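Local coordinates for sortase-like protein (Streptococcus suis, PDB 3RE9) that probably acts as a class C sortase, a transpeptidase that joins pilin subunits covalently at the surface of Gram-positive bacteria, at residues 92-97 against 101-106; 46-49 against 54-57; 39-44 against 63-68; 127-132 against 138-143. One frame throughout, in Å; residues are numbered along the deposited sequence.

Overall arrangement
Interaction 1 is the buried contact of the four: it closes a loop after strand 86-91 with apolar packing, weak backbone bonds and a bridging water. Interaction 2 is a regular beta hairpin, partly buried, whose apolar face packs on interaction 1 through Val47, Leu56, Leu101 and Phe102. Interaction 3 shares strand 43-49 with it and sets one histidine ring against the start of helix 64-69, a helix that also reaches interaction 1 through Glu64 and His93. Interaction 4 lies at the surface, about 23 Å from interaction 3 centre to centre and on the opposite side of the chain's centre; a single amide-carboxylate bond carries most of it.

Interaction 1 (92-97 against 101-106); sequences AHTGLP and LFTDLT
The long loop that follows strand 86-91 in this sortase domain folds back on itself, bringing Ala92 against Phe102 and His93 against Leu101. Ala92 presents its methyl to the aromatic ring: CB lies 3.7 Å from the centroid of the Phe102 ring, 20° off the normal, a CH-pi contact over one face. A small side chain suits this place because the ring can settle close to the backbone, its CD2 3.5 Å from Ala92 N. Beside it the two chains are joined by Phe102 N to His93 O at 3.0 Å, a weak bond because the N-H points well off the acceptor. A second weak bond runs from Gly95 N to Thr103 OG1 at 3.4 Å; that hydroxyl is also bonded to Arg100 O. Gly95 itself has a positive phi, which glycine adopts easily. Further on, Leu96 CD2 meets Leu101 CD1 at 4.1 Å, the two leucine side chains crossing at a slant.

With chi1 at -78°, Thr94 OG1 lies beside its own backbone N and faces the 101-106 segment. A water stands 3.1 Å from Thr94 OG1 and donates to Thr103 O at 2.6 Å, bridging the two segments between these oxygens. Thr94 OG1 also bonds to the hydroxyl of Thr154, and Thr94 touches Cys155, while His93 NE2 bonds to Glu64. A histidine followed by Thr-Gly after this strand, next to Cys155 near the end of strand 148-156, is consistent with the active-site region of the sortase fold.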
loop_
_atom_site.group_PDB
_atom_site.type_symbol
_atom_site.label_atom_id
_atom_site.label_comp_id
_atom_site.label_asym_id
_atom_site.label_seq_id
_atom_site.Cartn_x
_atom_site.Cartn_y
_atom_site.Cartn_z
ATOM N N ALA A 92 6.413 6.586 0.172
ATOM C CA ALA A 92 6.776 7.956 -0.264
ATOM C C ALA A 92 8.012 8.424 0.459
ATOM O O ALA A 92 8.353 7.880 1.512
ATOM C CB ALA A 92 5.659 8.936 -0.040
ATOM N N HIS A 93 8.666 9.443 -0.109
ATOM C CA HIS A 93 9.865 10.081 0.446
ATOM C C HIS A 93 9.643 10.930 1.705
ATOM O O HIS A 93 8.575 11.517 1.926
ATOM C CB HIS A 93 10.507 10.990 -0.603
ATOM C CG HIS A 93 11.038 10.276 -1.818
ATOM N ND1 HIS A 93 11.797 9.125 -1.746
ATOM C CD2 HIS A 93 10.977 10.598 -3.131
ATOM C CE1 HIS A 93 12.150 8.749 -2.963
ATOM N NE2 HIS A 93 11.668 9.628 -3.820
ATOM N N THR A 94 10.704 10.997 2.505
ATOM C CA THR A 94 10.853 11.843 3.677
ATOM C C THR A 94 12.087 12.719 3.421
ATOM O O THR A 94 13.154 12.219 3.029
ATOM C CB THR A 94 11.065 10.980 4.942
ATOM O OG1 THR A 94 9.810 10.452 5.374
ATOM C CG2 THR A 94 11.656 11.767 6.061
ATOM N N GLY A 95 11.932 14.031 3.606
ATOM C CA GLY A 95 13.048 14.956 3.478
ATOM C C GLY A 95 13.387 15.376 2.069
ATOM O O GLY A 95 14.513 15.811 1.815
ATOM N N LEU A 96 12.424 15.223 1.154
ATOM C CA LEU A 96 12.536 15.721 -0.225
ATOM C C LEU A 96 12.086 17.165 -0.158
ATOM O O LEU A 96 11.013 17.451 0.432
ATOM C CB LEU A 96 11.667 14.909 -1.207
ATOM C CG LEU A 96 11.962 15.007 -2.724
ATOM C CD1 LEU A 96 13.222 14.241 -3.146
ATOM C CD2 LEU A 96 10.781 14.537 -3.557
ATOM N N PRO A 97 12.926 18.097 -0.674
ATOM C CA PRO A 97 12.623 19.556 -0.646
ATOM C C PRO A 97 11.371 19.944 -1.449
ATOM O O PRO A 97 10.583 20.806 -1.017
ATOM C CB PRO A 97 13.884 20.193 -1.249
ATOM C CG PRO A 97 14.971 19.136 -1.054
ATOM C CD PRO A 97 14.258 17.829 -1.255
ATOM N N LEU A 101 5.440 15.083 1.527
ATOM C CA LEU A 101 5.103 13.654 1.343
ATOM C C LEU A 101 5.008 12.900 2.700
ATOM O O LEU A 101 4.276 13.360 3.579
ATOM C CB LEU A 101 6.019 13.003 0.294
ATOM C CG LEU A 101 5.901 13.653 -1.100
ATOM C CD1 LEU A 101 7.195 13.591 -1.908
ATOM C CD2 LEU A 101 4.704 13.105 -1.908
ATOM N N PHE A 102 5.734 11.796 2.896
ATOM C CA PHE A 102 5.631 11.025 4.153
ATOM C C PHE A 102 6.473 11.473 5.365
ATOM O O PHE A 102 6.630 10.741 6.345
ATOM C CB PHE A 102 5.854 9.522 3.841
ATOM C CG PHE A 102 4.606 8.791 3.355
ATOM C CD1 PHE A 102 3.408 9.473 3.113
ATOM C CD2 PHE A 102 4.646 7.433 3.098
ATOM C CE1 PHE A 102 2.261 8.772 2.634
ATOM C CE2 PHE A 102 3.518 6.736 2.629
ATOM C CZ PHE A 102 2.338 7.404 2.390
ATOM N N THR A 103 7.008 12.694 5.299
ATOM C CA THR A 103 7.942 13.225 6.319
ATOM C C THR A 103 7.413 13.056 7.739
ATOM O O THR A 103 8.177 12.754 8.664
ATOM C CB THR A 103 8.227 14.709 6.055
ATOM O OG1 THR A 103 8.818 14.859 4.755
ATOM C CG2 THR A 103 9.132 15.327 7.142
ATOM N N ASP A 104 6.108 13.252 7.910
ATOM C CA ASP A 104 5.510 13.322 9.238
ATOM C C ASP A 104 4.920 11.984 9.687
ATOM O O ASP A 104 4.117 11.947 10.614
ATOM C CB ASP A 104 4.467 14.447 9.302
ATOM C CG ASP A 104 5.094 15.852 9.338
ATOM O OD1 ASP A 104 6.216 16.040 9.864
ATOM O OD2 ASP A 104 4.441 16.796 8.839
ATOM N N LEU A 105 5.324 10.896 9.028
ATOM C CA LEU A 105 4.900 9.538 9.357
ATOM C C LEU A 105 5.480 9.061 10.670
ATOM O O LEU A 105 4.932 8.154 11.315
ATOM C CB LEU A 105 5.354 8.588 8.258
ATOM C CG LEU A 105 4.499 7.352 7.979
ATOM C CD1 LEU A 105 3.062 7.729 7.567
ATOM C CD2 LEU A 105 5.203 6.517 6.883
ATOM N N THR A 106 6.617 9.650 11.029
ATOM C CA THR A 106 7.238 9.472 12.326
ATOM C C THR A 106 6.321 9.948 13.472
ATOM O O THR A 106 6.474 9.518 14.601
ATOM C CB THR A 106 8.628 10.178 12.400
ATOM O OG1 THR A 106 8.548 11.492 11.833
ATOM C CG2 THR A 106 9.669 9.393 11.649
HETATM O O HOH W 1 9.115 10.354 8.379
#

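Interaction 2 (46-49 against 54-57)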
loop_
_atom_site.group_PDB
_atom_site.type_symbol
_atom_site.label_atom_id
_atom_site.label_comp_id
_atom_site.label_asym_id
_atom_site.label_seq_id
_atom_site.Cartn_x
_atom_site.Cartn_y
_atom_site.Cartn_z
ATOM N N TYR A 46 -6.087 7.611 -3.508
ATOM C CA TYR A 46 -5.515 8.496 -2.491
ATOM C C TYR A 46 -5.258 7.746 -1.175
ATOM O O TYR A 46 -5.991 6.831 -0.819
ATOM C CB TYR A 46 -6.435 9.711 -2.253
ATOM C CG TYR A 46 -6.548 10.657 -3.443
ATOM C CD1 TYR A 46 -7.514 10.460 -4.429
ATOM C CD2 TYR A 46 -5.686 11.746 -3.578
ATOM C CE1 TYR A 46 -7.610 11.323 -5.528
ATOM C CE2 TYR A 46 -5.758 12.608 -4.664
ATOM C CZ TYR A 46 -6.723 12.401 -5.624
ATOM O OH TYR A 46 -6.797 13.255 -6.703
ATOM N N VAL A 47 -4.196 8.121 -0.474
ATOM C CA VAL A 47 -4.089 7.802 0.940
ATOM C C VAL A 47 -4.249 9.094 1.750
ATOM O O VAL A 47 -3.679 10.134 1.419
ATOM C CB VAL A 47 -2.788 6.976 1.288
ATOM C CG1 VAL A 47 -1.507 7.755 0.945
ATOM C CG2 VAL A 47 -2.808 6.443 2.740
ATOM N N GLU A 48 -5.085 9.028 2.779
ATOM C CA GLU A 48 -5.293 10.150 3.694
ATOM C C GLU A 48 -4.929 9.772 5.117
ATOM O O GLU A 48 -5.407 8.769 5.628
ATOM C CB GLU A 48 -6.749 10.567 3.659
ATOM C CG GLU A 48 -7.082 11.721 4.607
ATOM C CD GLU A 48 -8.530 12.121 4.512
ATOM O OE1 GLU A 48 -9.172 11.751 3.493
ATOM O OE2 GLU A 48 -9.020 12.795 5.450
ATOM N N ILE A 49 -4.083 10.578 5.751
ATOM C CA ILE A 49 -3.780 10.418 7.190
ATOM C C ILE A 49 -4.139 11.703 7.976
ATOM O O ILE A 49 -3.338 12.633 8.062
ATOM C CB ILE A 49 -2.327 9.984 7.422
ATOM C CG1 ILE A 49 -1.927 8.961 6.352
ATOM C CG2 ILE A 49 -2.179 9.397 8.791
ATOM C CD1 ILE A 49 -0.577 9.182 5.750
ATOM N N VAL A 54 -2.286 14.610 5.965
ATOM C CA VAL A 54 -1.774 14.141 4.687
ATOM C C VAL A 54 -2.943 13.593 3.836
ATOM O O VAL A 54 -3.827 12.871 4.341
ATOM C CB VAL A 54 -0.637 13.087 4.897
ATOM C CG1 VAL A 54 -0.439 12.211 3.666
ATOM C CG2 VAL A 54 0.661 13.763 5.317
ATOM N N LYS A 55 -2.953 14.001 2.565
ATOM C CA LYS A 55 -3.861 13.476 1.544
ATOM C C LYS A 55 -3.134 13.529 0.200
ATOM O O LYS A 55 -2.966 14.582 -0.401
ATOM C CB LYS A 55 -5.191 14.240 1.529
ATOM C CG LYS A 55 -6.291 13.593 0.730
ATOM C CD LYS A 55 -7.629 13.902 1.339
ATOM C CE LYS A 55 -8.713 14.240 0.291
ATOM N NZ LYS A 55 -9.156 13.122 -0.584
ATOM N N LEU A 56 -2.658 12.378 -0.246
ATOM C CA LEU A 56 -1.764 12.314 -1.402
ATOM C C LEU A 56 -2.297 11.310 -2.415
ATOM O O LEU A 56 -2.907 10.306 -2.013
ATOM C CB LEU A 56 -0.326 11.928 -0.977
ATOM C CG LEU A 56 0.448 12.920 -0.100
ATOM C CD1 LEU A 56 1.690 12.274 0.473
ATOM C CD2 LEU A 56 0.811 14.218 -0.850
ATOM N N PRO A 57 -2.071 11.583 -3.717
ATOM C CA PRO A 57 -2.371 10.632 -4.797
ATOM C C PRO A 57 -1.450 9.406 -4.776
ATOM O O PRO A 57 -0.229 9.534 -4.643
ATOM C CB PRO A 57 -2.135 11.453 -6.079
ATOM C CG PRO A 57 -1.209 12.604 -5.651
ATOM C CD PRO A 57 -1.523 12.865 -4.219
#
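This is the antiparallel beta hairpin of strands 43-49 and 54-60, set within the larger sheet of the sortase domain, in which Val47 faces Leu56 and Ile49 faces Val54 in hydrogen-bonded pairs. Val47 N reaches Leu56 O at 3.0 Å, and Leu56 N returns to Val47 O at the same 3.0 Å. Ile49 and Val54 form the second such pair, Ile49 N to Val54 O at 2.7 Å and Val54 N to Ile49 O at 3.1 Å.

The branched residues form an apolar face that rests on Leu101, Phe102 and Leu152; within it Ile49 CD1 and Val54 CG1 lie side by side, 3.7 Å apart. Tyr46, Glu48, Lys55 and Pro57 take the other face. Pro57 sits in a non-hydrogen-bonded pair, where its missing N-H costs no bond to Tyr46. Bent at chi2, chi3 and chi4, Lys55 curls back so that NZ stands over the face of the Tyr46 ring, 5.0 Å from its centroid, in a cation-pi contact. Its CD lies against Glu48 OE1 at 3.4 Å, but NZ stays 4.3 Å from that oxygen, which bonds to His117. The lysine charge is therefore probably steadied by the ring and the nearby carboxylate together, without a salt bridge.

Interaction 3 (39-44 against 63-68); sequences ELHEKI and SETVLQ
The imidazole of His41 has Thr65 on one face and the backbone of its own segment on the other. Thr65 CB lies over the ring centre, 4.1 Å from the centroid and 9° off the normal, making a CH-pi contact, with the two side chains crossing at about a right angle. On the opposite face Glu39 O sits 4.1 Å above the plane, offset toward the rim. Ser63 OG approaches obliquely and comes within 3.0 Å of His41 CD2, while Val66 CG2 packs on His41 CB at 3.8 Å. A chi1 of -44° sets CG beside the backbone N and points the ring at the helix start.

His41 is the residue with positive phi in a Schellman motif that ends helix 21-39, a place where glycine is common, and the chain then turns into strand 43-49. On the other side Ser63 holds the N-cap position of helix 64-69, and serine is one of the residues commonly found at N-caps. The contact thus sets the end of one helix beside the beginning of another. Val66, buried, also touches Tyr59 of the neighbouring strand. On a different side of the short helix, Gln68 NE2 bonds to Glu64 OE2 at 2.6 Å, meeting it on the anti side of the carboxylate.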
loop_
_atom_site.group_PDB
_atom_site.type_symbol
_atom_site.label_atom_id
_atom_site.label_comp_id
_atom_site.label_asym_id
_atom_site.label_seq_id
_atom_site.Cartn_x
_atom_site.Cartn_y
_atom_site.Cartn_z
ATOM N N GLU A 39 3.432 0.164 -16.276
ATOM C CA GLU A 39 3.975 0.774 -17.482
ATOM C C GLU A 39 3.496 2.224 -17.578
ATOM O O GLU A 39 4.198 3.095 -18.086
ATOM C CB GLU A 39 3.547 -0.061 -18.687
ATOM C CG GLU A 39 4.067 0.345 -20.048
ATOM C CD GLU A 39 3.439 -0.545 -21.159
ATOM O OE1 GLU A 39 2.655 -1.484 -20.821
ATOM O OE2 GLU A 39 3.719 -0.308 -22.365
ATOM N N LEU A 40 2.313 2.495 -17.046
ATOM C CA LEU A 40 1.715 3.816 -17.208
ATOM C C LEU A 40 1.731 4.708 -15.984
ATOM O O LEU A 40 1.086 5.758 -16.017
ATOM C CB LEU A 40 0.268 3.686 -17.701
ATOM C CG LEU A 40 0.096 3.186 -19.125
ATOM C CD1 LEU A 40 -1.179 2.415 -19.198
ATOM C CD2 LEU A 40 0.089 4.359 -20.072
ATOM N N HIS A 41 2.454 4.316 -14.926
ATOM C CA HIS A 41 2.459 5.048 -13.638
ATOM C C HIS A 41 1.048 5.431 -13.225
ATOM O O HIS A 41 0.804 6.558 -12.734
ATOM C CB HIS A 41 3.334 6.301 -13.698
ATOM C CG HIS A 41 4.639 6.068 -14.368
ATOM N ND1 HIS A 41 4.914 6.531 -15.634
ATOM C CD2 HIS A 41 5.724 5.363 -13.978
ATOM C CE1 HIS A 41 6.122 6.135 -15.990
ATOM N NE2 HIS A 41 6.639 5.436 -14.997
ATOM N N GLU A 42 0.128 4.494 -13.453
ATOM C CA GLU A 42 -1.288 4.767 -13.372
ATOM C C GLU A 42 -1.738 5.119 -11.978
ATOM O O GLU A 42 -1.378 4.439 -11.017
ATOM C CB GLU A 42 -2.087 3.571 -13.880
ATOM C CG GLU A 42 -3.585 3.815 -13.896
ATOM C CD GLU A 42 -4.317 2.811 -14.714
ATOM O OE1 GLU A 42 -5.014 1.969 -14.105
ATOM O OE2 GLU A 42 -4.166 2.849 -15.960
ATOM N N LYS A 43 -2.544 6.178 -11.878
ATOM C CA LYS A 43 -3.114 6.615 -10.594
ATOM C C LYS A 43 -4.111 5.582 -10.046
ATOM O O LYS A 43 -5.005 5.133 -10.754
ATOM C CB LYS A 43 -3.756 8.000 -10.741
ATOM C CG LYS A 43 -4.047 8.676 -9.440
ATOM C CD LYS A 43 -4.944 9.871 -9.648
ATOM C CE LYS A 43 -5.306 10.496 -8.310
ATOM N NZ LYS A 43 -5.491 11.970 -8.346
ATOM N N ILE A 44 -3.939 5.185 -8.794
ATOM C CA ILE A 44 -4.855 4.228 -8.176
ATOM C C ILE A 44 -5.920 4.917 -7.327
ATOM O O ILE A 44 -7.089 4.515 -7.340
ATOM C CB ILE A 44 -4.125 3.175 -7.319
ATOM C CG1 ILE A 44 -3.254 2.250 -8.187
ATOM C CG2 ILE A 44 -5.159 2.351 -6.519
ATOM C CD1 ILE A 44 -2.312 1.355 -7.361
ATOM N N SER A 63 8.489 3.883 -9.201
ATOM C CA SER A 63 9.375 4.627 -10.092
ATOM C C SER A 63 9.613 6.046 -9.579
ATOM O O SER A 63 8.828 6.564 -8.786
ATOM C CB SER A 63 8.819 4.635 -11.522
ATOM O OG SER A 63 7.652 5.420 -11.619
ATOM N N GLU A 64 10.683 6.690 -10.024
ATOM C CA GLU A 64 10.931 8.052 -9.560
ATOM C C GLU A 64 9.941 9.088 -10.097
ATOM O O GLU A 64 9.734 10.129 -9.458
ATOM C CB GLU A 64 12.385 8.479 -9.750
ATOM C CG GLU A 64 12.819 9.567 -8.743
ATOM C CD GLU A 64 12.696 9.168 -7.246
ATOM O OE1 GLU A 64 13.068 8.025 -6.847
ATOM O OE2 GLU A 64 12.256 10.040 -6.458
ATOM N N THR A 65 9.309 8.782 -11.234
ATOM C CA THR A 65 8.172 9.568 -11.751
ATOM C C THR A 65 7.103 9.638 -10.687
ATOM O O THR A 65 6.585 10.713 -10.391
ATOM C CB THR A 65 7.518 8.938 -13.009
ATOM O OG1 THR A 65 8.523 8.621 -13.973
ATOM C CG2 THR A 65 6.550 9.898 -13.644
ATOM N N VAL A 66 6.778 8.483 -10.123
ATOM C CA VAL A 66 5.767 8.383 -9.097
ATOM C C VAL A 66 6.217 9.040 -7.805
ATOM O O VAL A 66 5.484 9.870 -7.234
ATOM C CB VAL A 66 5.366 6.907 -8.887
ATOM C CG1 VAL A 66 4.743 6.683 -7.536
ATOM C CG2 VAL A 66 4.425 6.466 -10.023
ATOM N N LEU A 67 7.434 8.705 -7.362
ATOM C CA LEU A 67 7.904 9.099 -6.042
ATOM C C LEU A 67 8.228 10.589 -5.934
ATOM O O LEU A 67 8.291 11.139 -4.816
ATOM C CB LEU A 67 9.072 8.204 -5.584
ATOM C CG LEU A 67 8.799 6.703 -5.378
ATOM C CD1 LEU A 67 9.947 6.035 -4.684
ATOM C CD2 LEU A 67 7.526 6.431 -4.583
ATOM N N GLN A 68 8.426 11.236 -7.090
ATOM C CA GLN A 68 8.606 12.697 -7.168
ATOM C C GLN A 68 7.297 13.495 -7.023
ATOM O O GLN A 68 7.320 14.623 -6.530
ATOM C CB GLN A 68 9.325 13.105 -8.463
ATOM C CG GLN A 68 10.821 12.752 -8.496
ATOM C CD GLN A 68 11.585 13.406 -7.360
ATOM O OE1 GLN A 68 11.382 14.594 -7.075
ATOM N NE2 GLN A 68 12.447 12.633 -6.681
#

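Interaction 4 (127-132 against 138-143)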
loop_
_atom_site.group_PDB
_atom_site.type_symbol
_atom_site.label_atom_id
_atom_site.label_comp_id
_atom_site.label_asym_id
_atom_site.label_seq_id
_atom_site.Cartn_x
_atom_site.Cartn_y
_atom_site.Cartn_z
ATOM N N VAL A 127 -3.786 1.833 12.782
ATOM C CA VAL A 127 -2.382 1.534 13.118
ATOM C C VAL A 127 -2.230 0.624 14.345
ATOM O O VAL A 127 -2.615 1.016 15.469
ATOM C CB VAL A 127 -1.531 2.828 13.289
ATOM C CG1 VAL A 127 -0.085 2.485 13.681
ATOM C CG2 VAL A 127 -1.575 3.660 12.008
ATOM N N ASP A 128 -1.680 -0.583 14.121
ATOM C CA ASP A 128 -1.450 -1.559 15.191
ATOM C C ASP A 128 0.023 -1.956 15.441
ATOM O O ASP A 128 0.298 -2.732 16.371
ATOM C CB ASP A 128 -2.306 -2.810 14.967
ATOM C CG ASP A 128 -1.804 -3.683 13.818
ATOM O OD1 ASP A 128 -0.930 -3.232 13.051
ATOM O OD2 ASP A 128 -2.297 -4.826 13.675
ATOM N N GLN A 129 0.956 -1.428 14.614
ATOM C CA GLN A 129 2.389 -1.748 14.687
ATOM C C GLN A 129 3.272 -0.766 13.899
ATOM O O GLN A 129 3.013 -0.474 12.744
ATOM C CB GLN A 129 2.637 -3.170 14.217
ATOM C CG GLN A 129 4.090 -3.552 14.100
ATOM C CD GLN A 129 4.254 -4.992 13.660
ATOM O OE1 GLN A 129 3.849 -5.909 14.377
ATOM N NE2 GLN A 129 4.820 -5.201 12.464
ATOM N N ILE A 130 4.302 -0.248 14.557
ATOM C CA ILE A 130 5.276 0.649 13.942
ATOM C C ILE A 130 6.647 0.026 14.185
ATOM O O ILE A 130 6.993 -0.335 15.309
ATOM C CB ILE A 130 5.182 2.088 14.492
ATOM C CG1 ILE A 130 3.827 2.677 14.140
ATOM C CG2 ILE A 130 6.317 2.992 13.953
ATOM C CD1 ILE A 130 3.401 3.770 15.072
ATOM N N VAL A 131 7.397 -0.133 13.105
ATOM C CA VAL A 131 8.647 -0.862 13.113
ATOM C C VAL A 131 9.666 -0.008 12.350
ATOM O O VAL A 131 9.336 0.597 11.335
ATOM C CB VAL A 131 8.444 -2.295 12.509
ATOM C CG1 VAL A 131 9.691 -2.830 11.839
ATOM C CG2 VAL A 131 7.983 -3.271 13.585
ATOM N N VAL A 132 10.880 0.080 12.886
ATOM C CA VAL A 132 12.007 0.612 12.145
ATOM C C VAL A 132 12.863 -0.590 11.741
ATOM O O VAL A 132 13.429 -1.279 12.602
ATOM C CB VAL A 132 12.798 1.673 12.971
ATOM C CG1 VAL A 132 14.108 2.069 12.279
ATOM C CG2 VAL A 132 11.924 2.891 13.221
ATOM N N PHE A 138 12.146 -7.646 4.960
ATOM C CA PHE A 138 10.789 -7.641 4.425
ATOM C C PHE A 138 9.742 -8.382 5.255
ATOM O O PHE A 138 8.555 -8.311 4.943
ATOM C CB PHE A 138 10.793 -8.156 2.971
ATOM C CG PHE A 138 11.368 -7.174 1.987
ATOM C CD1 PHE A 138 12.720 -7.167 1.706
ATOM C CD2 PHE A 138 10.547 -6.244 1.354
ATOM C CE1 PHE A 138 13.269 -6.248 0.802
ATOM C CE2 PHE A 138 11.073 -5.307 0.442
ATOM C CZ PHE A 138 12.445 -5.311 0.171
ATOM N N GLU A 139 10.173 -9.059 6.317
ATOM C CA GLU A 139 9.300 -9.937 7.126
ATOM C C GLU A 139 7.963 -9.334 7.629
ATOM O O GLU A 139 7.007 -10.077 7.901
ATOM C CB GLU A 139 10.092 -10.508 8.311
ATOM C CG GLU A 139 10.497 -9.426 9.315
ATOM C CD GLU A 139 11.447 -9.894 10.404
ATOM O OE1 GLU A 139 11.711 -11.125 10.490
ATOM O OE2 GLU A 139 11.915 -9.006 11.184
ATOM N N GLU A 140 7.914 -8.002 7.764
ATOM C CA GLU A 140 6.734 -7.277 8.251
ATOM C C GLU A 140 5.845 -6.735 7.127
ATOM O O GLU A 140 4.781 -6.158 7.374
ATOM C CB GLU A 140 7.153 -6.138 9.183
ATOM C CG GLU A 140 7.882 -6.607 10.440
ATOM C CD GLU A 140 7.021 -7.490 11.368
ATOM O OE1 GLU A 140 5.773 -7.582 11.200
ATOM O OE2 GLU A 140 7.616 -8.086 12.290
ATOM N N LEU A 141 6.276 -6.934 5.891
ATOM C CA LEU A 141 5.501 -6.473 4.758
ATOM C C LEU A 141 4.764 -7.612 4.038
ATOM O O LEU A 141 4.166 -7.401 2.984
ATOM C CB LEU A 141 6.402 -5.675 3.791
ATOM C CG LEU A 141 7.152 -4.483 4.399
ATOM C CD1 LEU A 141 8.123 -3.859 3.400
ATOM C CD2 LEU A 141 6.186 -3.439 4.962
ATOM N N LEU A 142 4.797 -8.818 4.602
ATOM C CA LEU A 142 4.289 -9.992 3.875
ATOM C C LEU A 142 2.766 -10.138 4.029
ATOM O O LEU A 142 2.155 -9.469 4.865
ATOM C CB LEU A 142 5.058 -11.276 4.260
ATOM C CG LEU A 142 6.600 -11.214 4.173
ATOM C CD1 LEU A 142 7.255 -12.515 4.620
ATOM C CD2 LEU A 142 7.087 -10.798 2.763
ATOM N N VAL A 143 2.162 -10.981 3.193
ATOM C CA VAL A 143 0.743 -11.262 3.288
ATOM C C VAL A 143 0.493 -12.209 4.474
ATOM O O VAL A 143 1.096 -13.288 4.583
ATOM C CB VAL A 143 0.176 -11.858 1.974
ATOM C CG1 VAL A 143 -1.272 -12.199 2.145
ATOM C CG2 VAL A 143 0.336 -10.889 0.776
#
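Gln129 stretches out, CG anti to the backbone N (chi1 173°) and the chain extended beyond it, whereas Glu140 folds at its second torsion (chi2 -63°), and the two ends meet almost at a right angle. Gln129 NE2 donates to Glu140 OE1 at 2.9 Å through a fairly straight N-H. The acceptor lies nearly in the amide plane of Gln129, but the amide comes from above the carboxylate of Glu140, 75° out of its plane, and the two flat groups stand close to perpendicular. A long amide suits the strand position because it can span the gap between backbones, which stay 8.3 Å apart at their nearest CA atoms, Val131 and Glu140.

Beside the bond there is a loose apolar touch of Val131 CG1 with Glu140 CG, 4.4 Å apart. Glu140 belongs to a type I turn from Phe138 to Leu141, closed by Leu141 N to Phe138 O at 2.8 Å, while the Leu141 side chain turns inward to strands 148-156 and 163-172. On the strand, Asp128 and Gln129 both face Arg168 in a classic beta bulge, and Asp128 adds a salt bridge to that arginine. The whole contact ties the loop that joins strands 122-133 and 148-156 to the sheet; in the sortase fold this connection typically flanks the substrate groove.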